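Local coordinates for iron-sulfur cluster assembly scaffold protein NifU (Fervidobacterium islandicum, PDB 6A6F) that probably serves as a SufU-type scaffold or sulfur-handling protein of the SUF system for iron-sulfur cluster assembly, and holds a zinc ion in this structure, at residues A[106-111]-A[122-127]; A[4-9]-A[62-67]. All coordinates share one frame; numbering follows the deposited sequence.

Overall arrangement
Interactions 1 and 2 are two adjoining buried contacts, each with a zinc ligand in one of its segments, and their centres lie about 9 Å apart. The ligand is C123 on helix 118-135 in interaction 1 and C62, just before helix 63-76, in interaction 2. D39 and C37 complete the site. The contacts also touch directly: I64 CG2 packs 3.7 Å from F124 N, and S65 CB comes 3.5 Å from C123 O, so the two zinc-bearing segments lie against each other. On the side of the first segments, F9 CE1 is 3.3 Å from N110 ND2. Interaction 1 lies nearer the centre of the chain, whereas interaction 2 reaches the second subunit.

Interaction 1: A[106-111]-A[122-127]; sequences GPIINF and KCFLLP. With ZN (zinc ion), chain G.
F111 and F124 carry most of this buried contact, which joins the 3-10 turn 107-111 to helix 118-135 through apolar side chains. The two rings form an oblique pairing, with centroids 5.1 Å apart and planes inclined at 41°. The CD1-CE1 side of the F124 ring lies against the root of F111, CE1 being closest, at 3.4 Å from F111 CG and 3.5 Å from F111 CB. F124 has CG anti to its backbone N (chi1 174°), which carries the ring out from the helix to the 3-10 turn. I108 adds a second apolar touch from one turn earlier, its CG2 meeting the edge of the F124 ring near the ring plane, 3.9 Å from CZ.

Within the first segment, a backbone hydrogen bond from F111 N to I108 O, 3.1 Å long, puts these two residues one 3-10 turn apart, with both side chains reaching F124. Beyond the pair, A91, M94 and M95 of helix 81-95 pack on F124, while V71 of helix 63-76 touches I108.

Metal coordination is the remaining element. Next to F124 in sequence, C123 binds zinc through SG at 2.3 Å, with C37, D39 and C62 as the other ligands. The arrangement is thus a piece of the aromatic core of the NifU-like domain, tying the 3-10 turn to helix 118-135 beside its metal-binding cysteine.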
loop_
_atom_site.group_PDB
_atom_site.type_symbol
_atom_site.label_atom_id
_atom_site.label_comp_id
_atom_site.label_asym_id
_atom_site.label_seq_id
_atom_site.Cartn_x
_atom_site.Cartn_y
_atom_site.Cartn_z
ATOM N N GLY A 106 -3.918 24.059 -2.357
ATOM C CA GLY A 106 -3.105 23.967 -1.170
ATOM C C GLY A 106 -2.044 22.865 -1.262
ATOM O O GLY A 106 -1.244 22.826 -2.228
ATOM N N PRO A 107 -2.022 21.943 -0.266
ATOM C CA PRO A 107 -0.971 20.905 -0.255
ATOM C C PRO A 107 -1.141 19.867 -1.401
ATOM O O PRO A 107 -0.256 19.070 -1.615
ATOM C CB PRO A 107 -1.154 20.256 1.127
ATOM C CG PRO A 107 -2.606 20.376 1.381
ATOM C CD PRO A 107 -2.955 21.769 0.855
ATOM N N ILE A 108 -2.253 19.888 -2.128
ATOM C CA ILE A 108 -2.432 19.014 -3.257
ATOM C C ILE A 108 -1.342 19.338 -4.298
ATOM O O ILE A 108 -0.951 18.468 -5.103
ATOM C CB ILE A 108 -3.848 19.090 -3.837
ATOM C CG1 ILE A 108 -4.876 18.715 -2.785
ATOM C CG2 ILE A 108 -3.998 18.178 -5.060
ATOM C CD1 ILE A 108 -6.293 19.124 -3.158
ATOM N N ILE A 109 -0.792 20.558 -4.235
ATOM C CA ILE A 109 0.343 20.938 -5.079
ATOM C C ILE A 109 1.578 20.037 -4.875
ATOM O O ILE A 109 2.438 19.947 -5.752
ATOM C CB ILE A 109 0.742 22.426 -4.896
ATOM C CG1 ILE A 109 1.580 22.913 -6.069
ATOM C CG2 ILE A 109 1.510 22.689 -3.637
ATOM C CD1 ILE A 109 0.776 23.046 -7.337
ATOM N N ASN A 110 1.642 19.336 -3.746
ATOM C CA ASN A 110 2.754 18.425 -3.516
ATOM C C ASN A 110 2.808 17.254 -4.528
ATOM O O ASN A 110 3.847 16.685 -4.715
ATOM C CB ASN A 110 2.775 18.007 -2.047
ATOM C CG ASN A 110 3.161 19.167 -1.143
ATOM O OD1 ASN A 110 4.173 19.777 -1.382
ATOM N ND2 ASN A 110 2.340 19.517 -0.166
ATOM N N PHE A 111 1.726 16.996 -5.263
ATOM C CA PHE A 111 1.707 15.994 -6.278
ATOM C C PHE A 111 2.082 16.469 -7.699
ATOM O O PHE A 111 2.027 15.670 -8.622
ATOM C CB PHE A 111 0.298 15.397 -6.328
ATOM C CG PHE A 111 -0.090 14.685 -5.063
ATOM C CD1 PHE A 111 0.294 13.371 -4.869
ATOM C CD2 PHE A 111 -0.817 15.326 -4.082
ATOM C CE1 PHE A 111 -0.032 12.693 -3.726
ATOM C CE2 PHE A 111 -1.175 14.652 -2.909
ATOM C CZ PHE A 111 -0.766 13.332 -2.729
ATOM N N LYS A 122 -2.801 8.365 -13.363
ATOM C CA LYS A 122 -4.028 7.656 -13.058
ATOM C C LYS A 122 -4.188 7.270 -11.596
ATOM O O LYS A 122 -5.306 7.193 -11.131
ATOM C CB LYS A 122 -4.120 6.380 -13.893
ATOM C CG LYS A 122 -4.612 6.658 -15.304
ATOM C CD LYS A 122 -3.499 6.634 -16.334
ATOM C CE LYS A 122 -3.946 5.843 -17.559
ATOM N NZ LYS A 122 -4.300 4.501 -17.046
ATOM N N CYS A 123 -3.072 6.982 -10.925
ATOM C CA CYS A 123 -3.012 6.705 -9.508
ATOM C C CYS A 123 -3.395 7.950 -8.696
ATOM O O CYS A 123 -4.240 7.878 -7.837
ATOM C CB CYS A 123 -1.616 6.190 -9.106
ATOM S SG CYS A 123 -1.002 4.830 -10.168
ATOM N N PHE A 124 -2.763 9.084 -8.992
ATOM C CA PHE A 124 -3.147 10.336 -8.415
ATOM C C PHE A 124 -4.626 10.687 -8.602
ATOM O O PHE A 124 -5.298 11.151 -7.654
ATOM C CB PHE A 124 -2.353 11.478 -9.022
ATOM C CG PHE A 124 -2.806 12.805 -8.552
ATOM C CD1 PHE A 124 -2.617 13.187 -7.238
ATOM C CD2 PHE A 124 -3.463 13.663 -9.396
ATOM C CE1 PHE A 124 -3.041 14.442 -6.784
ATOM C CE2 PHE A 124 -3.915 14.901 -8.952
ATOM C CZ PHE A 124 -3.704 15.293 -7.639
ATOM N N LEU A 125 -5.122 10.505 -9.818
ATOM C CA LEU A 125 -6.469 10.899 -10.152
ATOM C C LEU A 125 -7.563 9.959 -9.701
ATOM O O LEU A 125 -8.714 10.376 -9.693
ATOM C CB LEU A 125 -6.630 11.156 -11.651
ATOM C CG LEU A 125 -6.016 12.466 -12.143
ATOM C CD1 LEU A 125 -6.188 12.533 -13.649
ATOM C CD2 LEU A 125 -6.639 13.683 -11.472
ATOM N N LEU A 126 -7.232 8.714 -9.345
ATOM C CA LEU A 126 -8.238 7.742 -8.993
ATOM C C LEU A 126 -9.241 8.255 -7.911
ATOM O O LEU A 126 -10.444 8.258 -8.148
ATOM C CB LEU A 126 -7.596 6.418 -8.544
ATOM C CG LEU A 126 -8.599 5.372 -8.026
ATOM C CD1 LEU A 126 -9.574 5.028 -9.134
ATOM C CD2 LEU A 126 -7.900 4.139 -7.519
ATOM N N PRO A 127 -8.746 8.701 -6.724
ATOM C CA PRO A 127 -9.726 9.223 -5.750
ATOM C C PRO A 127 -10.516 10.396 -6.262
ATOM O O PRO A 127 -11.673 10.518 -5.899
ATOM C CB PRO A 127 -8.879 9.661 -4.567
ATOM C CG PRO A 127 -7.500 9.749 -5.140
ATOM C CD PRO A 127 -7.397 8.715 -6.182
HETATM ZN ZN ZN G . -1.179 3.105 -8.602
#

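Interaction 2: A[4-9]-A[62-67]; sequences MIYSEF and CAISQA. With ZN (zinc ion), chain G.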
loop_
_atom_site.group_PDB
_atom_site.type_symbol
_atom_site.label_atom_id
_atom_site.label_comp_id
_atom_site.label_asym_id
_atom_site.label_seq_id
_atom_site.Cartn_x
_atom_site.Cartn_y
_atom_site.Cartn_z
ATOM N N MET A 4 12.294 8.124 -7.323
ATOM C CA MET A 4 12.335 9.593 -7.158
ATOM C C MET A 4 10.924 10.180 -6.979
ATOM O O MET A 4 10.757 11.094 -6.238
ATOM C CB MET A 4 12.981 10.321 -8.352
ATOM C CG MET A 4 14.494 10.127 -8.506
ATOM S SD MET A 4 14.856 8.662 -9.443
ATOM C CE MET A 4 14.171 9.182 -11.010
ATOM N N ILE A 5 9.934 9.641 -7.667
ATOM C CA ILE A 5 8.546 10.093 -7.545
ATOM C C ILE A 5 8.022 10.005 -6.117
ATOM O O ILE A 5 7.143 10.768 -5.730
ATOM C CB ILE A 5 7.634 9.323 -8.533
ATOM C CG1 ILE A 5 6.264 9.957 -8.644
ATOM C CG2 ILE A 5 7.501 7.859 -8.123
ATOM C CD1 ILE A 5 5.396 9.319 -9.730
ATOM N N TYR A 6 8.571 9.099 -5.320
ATOM C CA TYR A 6 8.101 8.887 -3.953
ATOM C C TYR A 6 8.702 9.841 -2.934
ATOM O O TYR A 6 9.624 9.465 -2.242
ATOM C CB TYR A 6 8.370 7.431 -3.519
ATOM C CG TYR A 6 7.612 6.418 -4.380
ATOM C CD1 TYR A 6 6.225 6.339 -4.341
ATOM C CD2 TYR A 6 8.284 5.585 -5.251
ATOM C CE1 TYR A 6 5.537 5.432 -5.129
ATOM C CE2 TYR A 6 7.618 4.655 -6.039
ATOM C CZ TYR A 6 6.251 4.572 -5.975
ATOM O OH TYR A 6 5.602 3.680 -6.778
ATOM N N SER A 7 8.104 11.019 -2.736
ATOM C CA SER A 7 8.647 12.024 -1.809
ATOM C C SER A 7 8.263 11.700 -0.415
ATOM O O SER A 7 7.407 10.842 -0.188
ATOM C CB SER A 7 8.033 13.378 -2.133
ATOM O OG SER A 7 6.629 13.343 -1.909
ATOM N N GLU A 8 8.823 12.414 0.534
ATOM C CA GLU A 8 8.488 12.189 1.926
ATOM C C GLU A 8 7.007 12.488 2.170
ATOM O O GLU A 8 6.340 11.800 2.946
ATOM C CB GLU A 8 9.422 13.037 2.794
ATOM C CG GLU A 8 9.166 13.106 4.281
ATOM C CD GLU A 8 10.220 13.966 5.008
ATOM O OE1 GLU A 8 11.089 14.605 4.361
ATOM O OE2 GLU A 8 10.184 14.001 6.244
ATOM N N PHE A 9 6.506 13.521 1.496
ATOM C CA PHE A 9 5.116 13.934 1.613
ATOM C C PHE A 9 4.196 12.781 1.215
ATOM O O PHE A 9 3.349 12.392 1.967
ATOM C CB PHE A 9 4.854 15.167 0.731
ATOM C CG PHE A 9 3.430 15.584 0.704
ATOM C CD1 PHE A 9 2.945 16.462 1.640
ATOM C CD2 PHE A 9 2.569 15.111 -0.279
ATOM C CE1 PHE A 9 1.626 16.867 1.624
ATOM C CE2 PHE A 9 1.246 15.512 -0.298
ATOM C CZ PHE A 9 0.776 16.402 0.659
ATOM N N CYS A 62 -1.341 1.498 -4.574
ATOM C CA CYS A 62 -0.016 2.061 -4.469
ATOM C C CYS A 62 0.084 3.297 -3.501
ATOM O O CYS A 62 -0.933 3.859 -3.013
ATOM C CB CYS A 62 0.473 2.405 -5.866
ATOM S SG CYS A 62 -0.174 3.892 -6.651
ATOM N N ALA A 63 1.307 3.717 -3.240
ATOM C CA ALA A 63 1.542 4.849 -2.395
ATOM C C ALA A 63 0.996 6.175 -2.942
ATOM O O ALA A 63 0.575 7.037 -2.160
ATOM C CB ALA A 63 3.042 4.962 -2.088
ATOM N N ILE A 64 1.007 6.341 -4.245
ATOM C CA ILE A 64 0.530 7.532 -4.878
ATOM C C ILE A 64 -1.001 7.619 -4.798
ATOM O O ILE A 64 -1.524 8.700 -4.433
ATOM C CB ILE A 64 1.009 7.631 -6.333
ATOM C CG1 ILE A 64 2.528 7.858 -6.396
ATOM C CG2 ILE A 64 0.313 8.773 -7.046
ATOM C CD1 ILE A 64 3.073 7.804 -7.820
ATOM N N SER A 65 -1.708 6.522 -5.123
ATOM C CA SER A 65 -3.168 6.494 -4.994
ATOM C C SER A 65 -3.647 6.660 -3.535
ATOM O O SER A 65 -4.604 7.389 -3.304
ATOM C CB SER A 65 -3.813 5.221 -5.602
ATOM O OG SER A 65 -3.440 4.060 -4.831
ATOM N N GLN A 66 -2.977 6.013 -2.570
ATOM C CA GLN A 66 -3.318 6.120 -1.148
ATOM C C GLN A 66 -2.975 7.511 -0.579
ATOM O O GLN A 66 -3.812 8.093 0.145
ATOM C CB GLN A 66 -2.690 5.014 -0.261
ATOM C CG GLN A 66 -3.141 3.603 -0.590
ATOM C CD GLN A 66 -2.698 2.500 0.405
ATOM O OE1 GLN A 66 -3.195 1.398 0.311
ATOM N NE2 GLN A 66 -1.794 2.796 1.351
ATOM N N ALA A 67 -1.791 8.045 -0.905
ATOM C CA ALA A 67 -1.427 9.416 -0.539
ATOM C C ALA A 67 -2.419 10.443 -1.085
ATOM O O ALA A 67 -2.913 11.281 -0.351
ATOM C CB ALA A 67 -0.019 9.762 -0.985
HETATM ZN ZN ZN G . -1.179 3.105 -8.602
HETATM O O HOH W 1 3.617 2.644 -4.695
#
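I5 and I64 meet at their CD1 methyls, 3.4 Å apart, a tight approach for two carbons. The side chains cross at about a right angle. With chi1 at -168° and chi2 at 173°, the I5 chain is extended from N to CD1, which delivers the methyl to the helix 63-76 side. Y6 supplies the second apolar contact: ring atom CE1 lies 4.0 Å from A63 CB and 4.1 Å from I64 CG1, while I5 CG2 covers one face of the same ring, 3.7 Å above its centre.

A water links the phenol to the start of the helix. It accepts from A63 N at 2.9 Å and lies 3.1 Å from Y6 OH. The hydroxyl is also hydrogen-bonded to R120 of helix 118-135 and to K15 of the second subunit, so the ring end is held by both chains. M11 of the second subunit packs on Y6 and A63 as well.

I5 and Y6 thus pack on A63 and I64 in the first turn of helix 63-76, directly after the zinc ligand C62, which sits at the helix N-cap. Its SG accepts from S65 N at 3.4 Å with a nearly straight N-H...S angle of 170°, and the same sulfur binds zinc at 2.3 Å. The capping N-H and the metal together fix the position of SG. With C37, D39 and C123, this N-capping cysteine forms the Cys3Asp zinc site characteristic of SufU-like proteins.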